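Chloramphenicol acetyltransferase (Bacteroides thetaiotaomicron, PDB 2I9D) probably transfers an acetyl group from acetyl-CoA to a hydroxyl of chloramphenicol. Local coordinates at residues R71-P76 and V81-I86; Y58-A63 and G145-S150; A64-E69 and F105-D110; D87-I92 and A133-E138. All blocks are in the same frame, centred on the assembly; numbering follows the deposited sequence.

How the interactions relate
Interactions 2 and 4 lie in the interior and share the mixed sheet: strands 146-151 and 87-93 are neighbours there, and helix 52-66 and helix 133-141 approach the sheet from different sides. Interaction 2 is purely aliphatic, whereas interaction 4 sets a leucine against the methylenes of two glutamates whose acids find partners elsewhere. Interactions 1 and 3 are only partly buried and more polar. The first is a hairpin rich in hydrogen bonds, the third an amide stacked on a tyrosine. Helix 52-66 serves both interactions 2 and 3, and N65 ties interaction 3 to interaction 1 by accepting bonds from R71 NE and I86 N.

Interaction 1: R71-P76 and V81-I86; sequences RYRIDP and VLYDTI
R73 and V81 are the hydrogen-bonded pair of this antiparallel hairpin: R73 N lies 2.9 Å from V81 O, and V81 N returns a bond to R73 O. In the adjoining non-hydrogen-bonded pair, L82 CB sits over the centre of the Y72 ring, a CH-pi contact 4.3 Å from the centroid. Packing is tight on the buried face that carries R73 and V81. There Y83 OH donates to the syn lone pair of D75 OD1 at 2.6 Å, D75 OD2 is engaged by K5 in a salt bridge, and the V81 methyls press on the carboxylate. Past Y83 the chain loosens into exposed D84 and T85. From this solvent side R71 crosses back, its CG packing closely on buried I86 CG1 at 3.3 Å. A bend at chi3 (-103°) then turns the guanidinium so that NH1 reaches Y83 O at 3.3 Å, D84 O lies over one face, and NE bonds N65 O. With an alanine in place of R71, the carbonyls of Y83 and N65 would probably be left without these donors and I86 without its cover on that side. This is a two-stranded beta hairpin, widened by strand 5-7 into a small antiparallel sheet.

Interaction 2: Y58-A63 and G145-S150; sequences YAVLRA and GLILLS
V60 is the first residue of 58-63 to touch the strand, and it does so with both methyls. CG1, set anti to the backbone N (chi1 162°), meets I147 CD1 at 3.7 Å, while CG2 lies 3.9 Å from L149 CD1. The valine thus bridges two strand residues that point to the same side of the sheet, and L149 CD1 is nearly equidistant from its two branches. One step on, L61 leaves the backbone at a less direct angle but bends its end back, bringing CD1 to 4.0 Å from I147 CG1. I147 can answer both helix residues because its CG1 sits between the backbone N and the carbonyl carbon (chi1 58°), which throws the ethyl arm forward between V60 and L61. R62 turns away; its NE pairs with E66 in a salt bridge and its NH1 reaches Y58 OH at 3.2 Å, and these partners hold the guanidinium on the side of the helix away from the strand. What joins the two elements is aliphatic contact alone; the axes of helix segment 58-63 and strand segment 146-150 come within 9.8 Å, at 153° between their directions. Around this core, M88 of strand 87-93 packs on L61, I147 and L149, L175 of strand 174-183 touches V60, and helix 202-216 lies against the helix through F208 on A63 and F215 on A59 and R62.

Interaction 3: A64-E69 and F105-D110; sequences ANEIPE and FPYHND
N65 lays its side-chain amide over one face of the Y107 ring, the two planes only 11° apart. The overlap is offset: ND2 lies over the CG-CD2 side of the ring, 3.5 Å from Y107 CG, and N65 CB passes over the same face 4.3 Å from the centroid as a CH-pi contact. The two side chains run alongside each other with opposite headings. Y107 CG stands anti to the backbone N (chi1 180°), which carries the ring toward the helix. Bonds at both ends fix the rotation of the amide: ND2 gives to L61 O and OD1 accepts from I86 N. On the far face of the ring comes the backbone N of N109. The hydroxyl of Y107 stays 4.4 Å from E66 OE2, too far for a bond; that carboxylate pairs instead with R62 and K211. Were Y107 an alanine, the amide of N65 would probably lose the surface it lies on, leaving a gap between the helix end and the loop. The chemistry is an amide-pi stack: the amide meets its hydrogen-bond partners with its rim, L61 O and I86 N both lying somewhat to the side away from the ring, which leaves its face to the tyrosine.

Interaction 4: D87-I92 and A133-E138; sequences DMLSPI and AAENEE
Helix 133-141 packs on strand 87-93 of the mixed six-stranded sheet, in the layered alpha/beta arrangement of the chloramphenicol acetyltransferase fold, and L89 carries the contact. Its two methyls are shared between two glutamates on successive turns of the helix. CD1 lies 3.8 Å from E135 CG, the two side chains crossing at a slant, and CD2 lies 4.3 Å from E138 CG, a looser touch. L89 CG is anti to the carbonyl carbon (chi1 -65°), which sends the isobutyl group out from the strand with one methyl for each partner. Both glutamates thus lend their methylene carbons to the apolar contact and carry their acids past it. E135 runs on beyond CG in an extended chain to bond Y172 OH through OE1. E138 folds back, and its OE1 forms a salt bridge with R104 NH1, while R104 NH2 pairs with D87 OD2 at the start of the strand. These two buried acids thus find partners close at hand, and R104 joins helix and strand, its charge probably balancing E138 and D87. The neighbouring residue M88, a selenomethionine, packs instead on L57 and L61 of helix 52-66, so the strand is sandwiched between two helices. Strand 146-151 runs beside it, with L148 against E135 and L146 against E138, and F21 of the second subunit packs on E135 and N136.

Interaction 1: R71-P76 and V81-I86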
loop_
_atom_site.group_PDB
_atom_site.type_symbol
_atom_site.label_atom_id
_atom_site.label_comp_id
_atom_site.label_asym_id
_atom_site.label_seq_id
_atom_site.Cartn_x
_atom_site.Cartn_y
_atom_site.Cartn_z
ATOM N N ARG A 71 -5.914 -18.875 -9.217
ATOM C CA ARG A 71 -5.147 -19.830 -10.012
ATOM C C ARG A 71 -4.993 -19.365 -11.455
ATOM O O ARG A 71 -4.332 -20.039 -12.254
ATOM C CB ARG A 71 -5.820 -21.209 -9.961
ATOM C CG ARG A 71 -5.620 -21.928 -8.598
ATOM C CD ARG A 71 -5.789 -23.441 -8.696
ATOM N NE ARG A 71 -7.085 -23.840 -8.181
ATOM C CZ ARG A 71 -8.147 -24.123 -8.923
ATOM N NH1 ARG A 71 -8.073 -24.102 -10.239
ATOM N NH2 ARG A 71 -9.285 -24.435 -8.331
ATOM N N TYR A 72 -5.637 -18.239 -11.785
ATOM C CA TYR A 72 -5.602 -17.673 -13.121
ATOM C C TYR A 72 -4.317 -16.886 -13.308
ATOM O O TYR A 72 -3.922 -16.115 -12.408
ATOM C CB TYR A 72 -6.796 -16.741 -13.349
ATOM C CG TYR A 72 -8.095 -17.471 -13.644
ATOM C CD1 TYR A 72 -8.649 -17.462 -14.922
ATOM C CD2 TYR A 72 -8.760 -18.196 -12.627
ATOM C CE1 TYR A 72 -9.835 -18.144 -15.177
ATOM C CE2 TYR A 72 -9.929 -18.881 -12.874
ATOM C CZ TYR A 72 -10.468 -18.855 -14.149
ATOM O OH TYR A 72 -11.652 -19.534 -14.376
ATOM N N ARG A 73 -3.680 -17.086 -14.470
ATOM C CA ARG A 73 -2.433 -16.431 -14.840
ATOM C C ARG A 73 -2.450 -15.978 -16.298
ATOM O O ARG A 73 -3.221 -16.498 -17.120
ATOM C CB ARG A 73 -1.234 -17.367 -14.617
ATOM C CG ARG A 73 -1.089 -17.905 -13.214
ATOM C CD ARG A 73 -0.560 -16.853 -12.197
ATOM N NE ARG A 73 -0.450 -17.435 -10.851
ATOM C CZ ARG A 73 -1.430 -17.486 -9.939
ATOM N NH1 ARG A 73 -2.625 -16.978 -10.184
ATOM N NH2 ARG A 73 -1.205 -18.017 -8.752
ATOM N N ILE A 74 -1.640 -14.974 -16.608
ATOM C CA ILE A 74 -1.373 -14.616 -17.982
ATOM C C ILE A 74 -0.070 -15.350 -18.259
ATOM O O ILE A 74 0.980 -15.005 -17.674
ATOM C CB ILE A 74 -1.183 -13.090 -18.194
ATOM C CG1 ILE A 74 -2.425 -12.295 -17.747
ATOM C CG2 ILE A 74 -0.809 -12.799 -19.667
ATOM C CD1 ILE A 74 -2.370 -10.776 -18.028
ATOM N N ASP A 75 -0.135 -16.380 -19.104
ATOM C CA ASP A 75 1.047 -17.191 -19.425
ATOM C C ASP A 75 2.092 -16.427 -20.267
ATOM O O ASP A 75 1.800 -15.342 -20.773
ATOM C CB ASP A 75 0.620 -18.507 -20.080
ATOM C CG ASP A 75 0.790 -19.719 -19.152
ATOM O OD1 ASP A 75 1.220 -19.574 -17.965
ATOM O OD2 ASP A 75 0.496 -20.850 -19.634
ATOM N N PRO A 76 3.330 -16.968 -20.381
ATOM C CA PRO A 76 4.390 -16.281 -21.146
ATOM C C PRO A 76 3.962 -15.822 -22.541
ATOM O O PRO A 76 4.368 -14.766 -22.989
ATOM C CB PRO A 76 5.506 -17.330 -21.236
ATOM C CG PRO A 76 5.278 -18.236 -20.082
ATOM C CD PRO A 76 3.823 -18.210 -19.744
ATOM N N VAL A 81 -4.674 -18.481 -18.641
ATOM C CA VAL A 81 -4.668 -19.881 -18.265
ATOM C C VAL A 81 -5.123 -20.069 -16.821
ATOM O O VAL A 81 -5.028 -19.163 -16.001
ATOM C CB VAL A 81 -3.260 -20.509 -18.440
ATOM C CG1 VAL A 81 -2.836 -20.471 -19.904
ATOM C CG2 VAL A 81 -2.238 -19.788 -17.573
ATOM N N LEU A 82 -5.603 -21.262 -16.513
ATOM C CA LEU A 82 -5.980 -21.612 -15.161
ATOM C C LEU A 82 -5.168 -22.849 -14.794
ATOM O O LEU A 82 -5.307 -23.861 -15.447
ATOM C CB LEU A 82 -7.503 -21.872 -15.084
ATOM C CG LEU A 82 -8.071 -22.607 -13.854
ATOM C CD1 LEU A 82 -7.953 -21.773 -12.588
ATOM C CD2 LEU A 82 -9.536 -23.065 -14.047
ATOM N N TYR A 83 -4.309 -22.756 -13.780
ATOM C CA TYR A 83 -3.494 -23.893 -13.311
ATOM C C TYR A 83 -4.295 -24.835 -12.397
ATOM O O TYR A 83 -5.088 -24.374 -11.587
ATOM C CB TYR A 83 -2.213 -23.404 -12.593
ATOM C CG TYR A 83 -1.129 -22.896 -13.530
ATOM C CD1 TYR A 83 -0.071 -23.722 -13.945
ATOM C CD2 TYR A 83 -1.175 -21.600 -14.028
ATOM C CE1 TYR A 83 0.938 -23.226 -14.836
ATOM C CE2 TYR A 83 -0.201 -21.115 -14.906
ATOM C CZ TYR A 83 0.847 -21.919 -15.311
ATOM O OH TYR A 83 1.783 -21.394 -16.193
ATOM N N ASP A 84 -4.091 -26.147 -12.521
ATOM C CA ASP A 84 -4.771 -27.110 -11.654
ATOM C C ASP A 84 -4.350 -26.829 -10.226
ATOM O O ASP A 84 -5.170 -26.837 -9.321
ATOM C CB ASP A 84 -4.356 -28.565 -11.962
ATOM C CG ASP A 84 -4.896 -29.103 -13.319
ATOM O OD1 ASP A 84 -5.452 -28.334 -14.149
ATOM O OD2 ASP A 84 -4.737 -30.341 -13.538
ATOM N N THR A 85 -3.052 -26.608 -10.040
ATOM C CA THR A 85 -2.449 -26.537 -8.715
ATOM C C THR A 85 -1.435 -25.372 -8.653
ATOM O O THR A 85 -0.735 -25.075 -9.637
ATOM C CB THR A 85 -1.796 -27.906 -8.343
ATOM O OG1 THR A 85 -2.835 -28.868 -8.159
ATOM C CG2 THR A 85 -0.989 -27.845 -7.073
ATOM N N ILE A 86 -1.383 -24.743 -7.479
ATOM C CA ILE A 86 -0.520 -23.607 -7.197
ATOM C C ILE A 86 0.463 -24.004 -6.102
ATOM O O ILE A 86 0.064 -24.500 -5.043
ATOM C CB ILE A 86 -1.371 -22.366 -6.761
ATOM C CG1 ILE A 86 -2.353 -21.973 -7.868
ATOM C CG2 ILE A 86 -0.481 -21.170 -6.357
ATOM C CD1 ILE A 86 -1.722 -21.721 -9.248
#

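Interaction 2: Y58-A63 and G145-S150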
loop_
_atom_site.group_PDB
_atom_site.type_symbol
_atom_site.label_atom_id
_atom_site.label_comp_id
_atom_site.label_asym_id
_atom_site.label_seq_id
_atom_site.Cartn_x
_atom_site.Cartn_y
_atom_site.Cartn_z
ATOM N N TYR A 58 1.173 -22.546 4.809
ATOM C CA TYR A 58 0.182 -23.508 4.356
ATOM C C TYR A 58 -1.208 -22.879 4.189
ATOM O O TYR A 58 -1.870 -23.081 3.156
ATOM C CB TYR A 58 0.097 -24.705 5.315
ATOM C CG TYR A 58 -0.949 -25.693 4.880
ATOM C CD1 TYR A 58 -0.753 -26.467 3.747
ATOM C CD2 TYR A 58 -2.156 -25.811 5.557
ATOM C CE1 TYR A 58 -1.708 -27.370 3.309
ATOM C CE2 TYR A 58 -3.132 -26.725 5.129
ATOM C CZ TYR A 58 -2.890 -27.494 3.992
ATOM O OH TYR A 58 -3.819 -28.407 3.536
ATOM N N ALA A 59 -1.637 -22.138 5.217
ATOM C CA ALA A 59 -2.947 -21.470 5.215
ATOM C C ALA A 59 -3.126 -20.626 3.965
ATOM O O ALA A 59 -4.172 -20.685 3.310
ATOM C CB ALA A 59 -3.121 -20.617 6.469
ATOM N N VAL A 60 -2.095 -19.847 3.634
ATOM C CA VAL A 60 -2.142 -18.960 2.483
ATOM C C VAL A 60 -2.168 -19.778 1.181
ATOM O O VAL A 60 -2.958 -19.485 0.268
ATOM C CB VAL A 60 -0.946 -17.946 2.510
ATOM C CG1 VAL A 60 -0.700 -17.313 1.117
ATOM C CG2 VAL A 60 -1.166 -16.880 3.558
ATOM N N LEU A 61 -1.302 -20.794 1.102
ATOM C CA LEU A 61 -1.171 -21.612 -0.121
ATOM C C LEU A 61 -2.468 -22.398 -0.405
ATOM O O LEU A 61 -2.915 -22.495 -1.570
ATOM C CB LEU A 61 0.034 -22.562 -0.037
ATOM C CG LEU A 61 0.416 -23.342 -1.304
ATOM C CD1 LEU A 61 0.732 -22.408 -2.469
ATOM C CD2 LEU A 61 1.578 -24.242 -1.031
ATOM N N ARG A 62 -3.060 -22.925 0.669
ATOM C CA ARG A 62 -4.316 -23.653 0.600
ATOM C C ARG A 62 -5.469 -22.774 0.137
ATOM O O ARG A 62 -6.247 -23.196 -0.709
ATOM C CB ARG A 62 -4.645 -24.316 1.941
ATOM C CG ARG A 62 -5.970 -25.127 1.923
ATOM C CD ARG A 62 -6.006 -26.203 3.005
ATOM N NE ARG A 62 -7.346 -26.764 3.179
ATOM C CZ ARG A 62 -7.657 -27.696 4.082
ATOM N NH1 ARG A 62 -6.715 -28.184 4.898
ATOM N NH2 ARG A 62 -8.914 -28.140 4.175
ATOM N N ALA A 63 -5.579 -21.558 0.673
ATOM C CA ALA A 63 -6.614 -20.609 0.219
ATOM C C ALA A 63 -6.523 -20.258 -1.275
ATOM O O ALA A 63 -7.543 -20.101 -1.954
ATOM C CB ALA A 63 -6.600 -19.346 1.081
ATOM N N GLY A 145 2.329 -21.100 -12.226
ATOM C CA GLY A 145 1.367 -21.725 -11.313
ATOM C C GLY A 145 1.908 -21.728 -9.906
ATOM O O GLY A 145 2.140 -22.798 -9.289
ATOM N N LEU A 146 2.118 -20.517 -9.408
ATOM C CA LEU A 146 2.789 -20.270 -8.131
ATOM C C LEU A 146 2.250 -18.997 -7.476
ATOM O O LEU A 146 1.700 -18.146 -8.144
ATOM C CB LEU A 146 4.297 -20.056 -8.364
ATOM C CG LEU A 146 5.117 -21.215 -8.922
ATOM C CD1 LEU A 146 6.228 -20.615 -9.738
ATOM C CD2 LEU A 146 5.640 -22.106 -7.790
ATOM N N ILE A 147 2.433 -18.882 -6.169
ATOM C CA ILE A 147 2.334 -17.590 -5.470
ATOM C C ILE A 147 3.638 -17.459 -4.713
ATOM O O ILE A 147 4.408 -18.419 -4.667
ATOM C CB ILE A 147 1.083 -17.454 -4.547
ATOM C CG1 ILE A 147 1.045 -18.561 -3.468
ATOM C CG2 ILE A 147 -0.175 -17.483 -5.396
ATOM C CD1 ILE A 147 -0.021 -18.323 -2.344
ATOM N N LEU A 148 3.922 -16.265 -4.200
ATOM C CA LEU A 148 5.193 -16.022 -3.498
ATOM C C LEU A 148 4.897 -15.225 -2.255
ATOM O O LEU A 148 4.178 -14.225 -2.318
ATOM C CB LEU A 148 6.226 -15.284 -4.377
ATOM C CG LEU A 148 7.563 -14.932 -3.678
ATOM C CD1 LEU A 148 8.737 -14.934 -4.664
ATOM C CD2 LEU A 148 7.469 -13.570 -2.908
ATOM N N LEU A 149 5.440 -15.683 -1.134
ATOM C CA LEU A 149 5.187 -15.020 0.117
ATOM C C LEU A 149 6.510 -14.733 0.785
ATOM O O LEU A 149 7.375 -15.610 0.906
ATOM C CB LEU A 149 4.226 -15.813 1.030
ATOM C CG LEU A 149 3.863 -15.133 2.366
ATOM C CD1 LEU A 149 2.460 -15.509 2.810
ATOM C CD2 LEU A 149 4.886 -15.506 3.479
ATOM N N SER A 150 6.658 -13.489 1.204
ATOM C CA SER A 150 7.854 -13.037 1.893
ATOM C C SER A 150 7.506 -12.701 3.362
ATOM O O SER A 150 6.604 -11.914 3.603
ATOM C CB SER A 150 8.433 -11.836 1.140
ATOM O OG SER A 150 9.387 -11.199 1.955
#

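Interaction 3: A64-E69 and F105-D110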
loop_
_atom_site.group_PDB
_atom_site.type_symbol
_atom_site.label_atom_id
_atom_site.label_comp_id
_atom_site.label_asym_id
_atom_site.label_seq_id
_atom_site.Cartn_x
_atom_site.Cartn_y
_atom_site.Cartn_z
ATOM N N ALA A 64 -5.296 -20.159 -1.789
ATOM C CA ALA A 64 -5.052 -19.799 -3.195
ATOM C C ALA A 64 -5.448 -20.957 -4.114
ATOM O O ALA A 64 -5.957 -20.762 -5.228
ATOM C CB ALA A 64 -3.589 -19.433 -3.398
ATOM N N ASN A 65 -5.192 -22.167 -3.638
ATOM C CA ASN A 65 -5.616 -23.354 -4.347
ATOM C C ASN A 65 -7.128 -23.518 -4.317
ATOM O O ASN A 65 -7.725 -23.858 -5.353
ATOM C CB ASN A 65 -4.898 -24.571 -3.790
ATOM C CG ASN A 65 -3.531 -24.749 -4.411
ATOM O OD1 ASN A 65 -3.422 -25.232 -5.531
ATOM N ND2 ASN A 65 -2.485 -24.339 -3.698
ATOM N N GLU A 66 -7.747 -23.202 -3.168
ATOM C CA GLU A 66 -9.187 -23.455 -2.974
ATOM C C GLU A 66 -10.134 -22.441 -3.582
ATOM O O GLU A 66 -11.299 -22.759 -3.780
ATOM C CB GLU A 66 -9.540 -23.739 -1.508
ATOM C CG GLU A 66 -9.035 -25.096 -1.046
ATOM C CD GLU A 66 -9.454 -25.463 0.382
ATOM O OE1 GLU A 66 -10.196 -24.686 1.024
ATOM O OE2 GLU A 66 -9.038 -26.541 0.860
ATOM N N ILE A 67 -9.626 -21.252 -3.913
ATOM C CA ILE A 67 -10.416 -20.210 -4.568
ATOM C C ILE A 67 -9.898 -20.065 -5.997
ATOM O O ILE A 67 -8.807 -19.528 -6.203
ATOM C CB ILE A 67 -10.358 -18.854 -3.783
ATOM C CG1 ILE A 67 -10.821 -19.059 -2.340
ATOM C CG2 ILE A 67 -11.225 -17.787 -4.430
ATOM C CD1 ILE A 67 -10.351 -17.986 -1.370
ATOM N N PRO A 68 -10.666 -20.546 -6.996
ATOM C CA PRO A 68 -10.081 -20.737 -8.328
ATOM C C PRO A 68 -9.643 -19.455 -9.027
ATOM O O PRO A 68 -8.835 -19.510 -9.945
ATOM C CB PRO A 68 -11.205 -21.446 -9.125
ATOM C CG PRO A 68 -12.449 -21.113 -8.432
ATOM C CD PRO A 68 -12.101 -20.912 -6.968
ATOM N N GLU A 69 -10.176 -18.310 -8.615
ATOM C CA GLU A 69 -9.782 -17.031 -9.201
ATOM C C GLU A 69 -8.296 -16.729 -8.964
ATOM O O GLU A 69 -7.695 -15.971 -9.714
ATOM C CB GLU A 69 -10.660 -15.898 -8.648
ATOM C CG GLU A 69 -12.066 -15.820 -9.281
ATOM C CD GLU A 69 -13.020 -16.886 -8.742
ATOM O OE1 GLU A 69 -12.698 -17.568 -7.761
ATOM O OE2 GLU A 69 -14.107 -17.042 -9.304
ATOM N N PHE A 105 8.000 -24.652 -2.605
ATOM C CA PHE A 105 7.340 -25.606 -1.717
ATOM C C PHE A 105 6.099 -26.132 -2.434
ATOM O O PHE A 105 5.234 -25.348 -2.827
ATOM C CB PHE A 105 6.933 -24.964 -0.365
ATOM C CG PHE A 105 8.085 -24.381 0.397
ATOM C CD1 PHE A 105 8.766 -25.145 1.356
ATOM C CD2 PHE A 105 8.520 -23.067 0.137
ATOM C CE1 PHE A 105 9.860 -24.614 2.065
ATOM C CE2 PHE A 105 9.613 -22.532 0.829
ATOM C CZ PHE A 105 10.276 -23.294 1.803
ATOM N N PRO A 106 6.020 -27.458 -2.635
ATOM C CA PRO A 106 4.818 -27.996 -3.298
ATOM C C PRO A 106 3.609 -27.975 -2.372
ATOM O O PRO A 106 3.738 -28.224 -1.170
ATOM C CB PRO A 106 5.214 -29.448 -3.641
ATOM C CG PRO A 106 6.243 -29.817 -2.561
ATOM C CD PRO A 106 7.015 -28.504 -2.320
ATOM N N TYR A 107 2.449 -27.663 -2.924
ATOM C CA TYR A 107 1.216 -27.831 -2.177
ATOM C C TYR A 107 0.818 -29.323 -1.966
ATOM O O TYR A 107 0.893 -30.143 -2.882
ATOM C CB TYR A 107 0.087 -27.054 -2.846
ATOM C CG TYR A 107 -1.242 -27.169 -2.140
ATOM C CD1 TYR A 107 -1.413 -26.704 -0.827
ATOM C CD2 TYR A 107 -2.335 -27.729 -2.789
ATOM C CE1 TYR A 107 -2.630 -26.805 -0.196
ATOM C CE2 TYR A 107 -3.563 -27.828 -2.164
ATOM C CZ TYR A 107 -3.705 -27.379 -0.879
ATOM O OH TYR A 107 -4.940 -27.505 -0.279
ATOM N N HIS A 108 0.407 -29.652 -0.746
ATOM C CA HIS A 108 -0.250 -30.926 -0.458
ATOM C C HIS A 108 -1.521 -30.608 0.319
ATOM O O HIS A 108 -1.488 -29.765 1.228
ATOM C CB HIS A 108 0.655 -31.845 0.381
ATOM C CG HIS A 108 1.952 -32.192 -0.284
ATOM N ND1 HIS A 108 2.023 -32.972 -1.420
ATOM C CD2 HIS A 108 3.232 -31.870 0.031
ATOM C CE1 HIS A 108 3.288 -33.106 -1.784
ATOM N NE2 HIS A 108 4.042 -32.451 -0.918
ATOM N N ASN A 109 -2.630 -31.271 -0.020
ATOM C CA ASN A 109 -3.916 -31.024 0.668
ATOM C C ASN A 109 -3.932 -31.493 2.138
ATOM O O ASN A 109 -4.769 -31.052 2.942
ATOM C CB ASN A 109 -5.097 -31.582 -0.138
ATOM C CG ASN A 109 -6.472 -31.148 0.415
ATOM O OD1 ASN A 109 -6.580 -30.346 1.366
ATOM N ND2 ASN A 109 -7.540 -31.692 -0.195
ATOM N N ASP A 110 -2.981 -32.349 2.487
ATOM C CA ASP A 110 -2.819 -32.808 3.860
ATOM C C ASP A 110 -1.693 -32.022 4.548
ATOM O O ASP A 110 -0.530 -32.095 4.136
ATOM C CB ASP A 110 -2.550 -34.327 3.870
ATOM C CG ASP A 110 -1.983 -34.820 5.194
ATOM O OD1 ASP A 110 -2.588 -34.534 6.253
ATOM O OD2 ASP A 110 -0.922 -35.484 5.180
#

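Interaction 4: D87-I92 and A133-E138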
loop_
_atom_site.group_PDB
_atom_site.type_symbol
_atom_site.label_atom_id
_atom_site.label_comp_id
_atom_site.label_asym_id
_atom_site.label_seq_id
_atom_site.Cartn_x
_atom_site.Cartn_y
_atom_site.Cartn_z
ATOM N N ASP A 87 1.746 -23.822 -6.376
ATOM C CA ASP A 87 2.768 -24.027 -5.366
ATOM C C ASP A 87 3.318 -22.704 -4.826
ATOM O O ASP A 87 2.927 -21.617 -5.277
ATOM C CB ASP A 87 3.895 -24.900 -5.899
ATOM C CG ASP A 87 3.426 -26.305 -6.261
ATOM O OD1 ASP A 87 2.580 -26.896 -5.543
ATOM O OD2 ASP A 87 3.926 -26.825 -7.270
HETATM N N MSE A 88 4.197 -22.818 -3.836
HETATM C CA MSE A 88 4.695 -21.670 -3.101
HETATM C C MSE A 88 6.163 -21.404 -3.413
HETATM O O MSE A 88 6.985 -22.319 -3.376
HETATM C CB MSE A 88 4.532 -21.894 -1.580
HETATM C CG MSE A 88 5.163 -20.816 -0.692
HETATM SE SE MSE A 88 4.272 -19.025 -0.863
HETATM C CE MSE A 88 2.573 -19.414 0.103
ATOM N N LEU A 89 6.472 -20.147 -3.732
ATOM C CA LEU A 89 7.835 -19.640 -3.641
ATOM C C LEU A 89 7.929 -18.815 -2.370
ATOM O O LEU A 89 7.002 -18.096 -2.023
ATOM C CB LEU A 89 8.203 -18.750 -4.832
ATOM C CG LEU A 89 8.267 -19.370 -6.224
ATOM C CD1 LEU A 89 8.872 -18.379 -7.184
ATOM C CD2 LEU A 89 9.060 -20.690 -6.272
ATOM N N SER A 90 9.060 -18.889 -1.692
ATOM C CA SER A 90 9.266 -18.055 -0.557
ATOM C C SER A 90 10.764 -17.786 -0.339
ATOM O O SER A 90 11.581 -18.718 -0.424
ATOM C CB SER A 90 8.595 -18.651 0.718
ATOM O OG SER A 90 8.780 -17.778 1.832
ATOM N N PRO A 91 11.121 -16.505 -0.063
ATOM C CA PRO A 91 12.507 -16.147 0.286
ATOM C C PRO A 91 12.897 -16.535 1.736
ATOM O O PRO A 91 12.630 -15.787 2.701
ATOM C CB PRO A 91 12.558 -14.617 0.074
ATOM C CG PRO A 91 11.139 -14.138 0.220
ATOM C CD PRO A 91 10.229 -15.323 -0.136
ATOM N N ILE A 92 13.567 -17.672 1.871
ATOM C CA ILE A 92 14.039 -18.139 3.159
ATOM C C ILE A 92 15.308 -17.408 3.590
ATOM O O ILE A 92 16.317 -17.424 2.874
ATOM C CB ILE A 92 14.200 -19.688 3.173
ATOM C CG1 ILE A 92 12.885 -20.339 2.703
ATOM C CG2 ILE A 92 14.589 -20.178 4.584
ATOM C CD1 ILE A 92 11.636 -19.975 3.605
ATOM N N ALA A 133 17.455 -16.959 -8.110
ATOM C CA ALA A 133 17.573 -18.119 -8.996
ATOM C C ALA A 133 16.241 -18.842 -9.150
ATOM O O ALA A 133 15.828 -19.104 -10.267
ATOM C CB ALA A 133 18.680 -19.084 -8.505
ATOM N N ALA A 134 15.560 -19.144 -8.038
ATOM C CA ALA A 134 14.284 -19.886 -8.087
ATOM C C ALA A 134 13.205 -19.180 -8.903
ATOM O O ALA A 134 12.481 -19.809 -9.684
ATOM C CB ALA A 134 13.768 -20.176 -6.671
ATOM N N GLU A 135 13.101 -17.868 -8.746
ATOM C CA GLU A 135 12.143 -17.113 -9.563
ATOM C C GLU A 135 12.531 -17.090 -11.048
ATOM O O GLU A 135 11.666 -17.178 -11.913
ATOM C CB GLU A 135 11.977 -15.674 -9.040
ATOM C CG GLU A 135 11.447 -15.583 -7.606
ATOM C CD GLU A 135 10.753 -14.258 -7.341
ATOM O OE1 GLU A 135 9.756 -13.952 -8.056
ATOM O OE2 GLU A 135 11.206 -13.525 -6.427
ATOM N N ASN A 136 13.818 -16.937 -11.349
ATOM C CA ASN A 136 14.210 -16.837 -12.748
ATOM C C ASN A 136 14.112 -18.185 -13.461
ATOM O O ASN A 136 13.860 -18.251 -14.664
ATOM C CB ASN A 136 15.574 -16.147 -12.924
ATOM C CG ASN A 136 15.478 -14.618 -12.805
ATOM O OD1 ASN A 136 14.395 -14.064 -12.642
ATOM N ND2 ASN A 136 16.599 -13.946 -12.878
ATOM N N GLU A 137 14.253 -19.251 -12.681
ATOM C CA GLU A 137 14.012 -20.606 -13.135
ATOM C C GLU A 137 12.545 -20.822 -13.521
ATOM O O GLU A 137 12.263 -21.342 -14.598
ATOM C CB GLU A 137 14.459 -21.603 -12.074
ATOM C CG GLU A 137 14.173 -23.039 -12.480
ATOM C CD GLU A 137 14.759 -24.024 -11.514
ATOM O OE1 GLU A 137 14.152 -24.251 -10.446
ATOM O OE2 GLU A 137 15.832 -24.586 -11.825
ATOM N N GLU A 138 11.611 -20.393 -12.673
ATOM C CA GLU A 138 10.193 -20.537 -12.994
ATOM C C GLU A 138 9.788 -19.704 -14.212
ATOM O O GLU A 138 9.003 -20.165 -15.049
ATOM C CB GLU A 138 9.305 -20.228 -11.776
ATOM C CG GLU A 138 9.705 -21.004 -10.544
ATOM C CD GLU A 138 9.563 -22.530 -10.709
ATOM O OE1 GLU A 138 9.056 -22.977 -11.757
ATOM O OE2 GLU A 138 9.950 -23.278 -9.782
#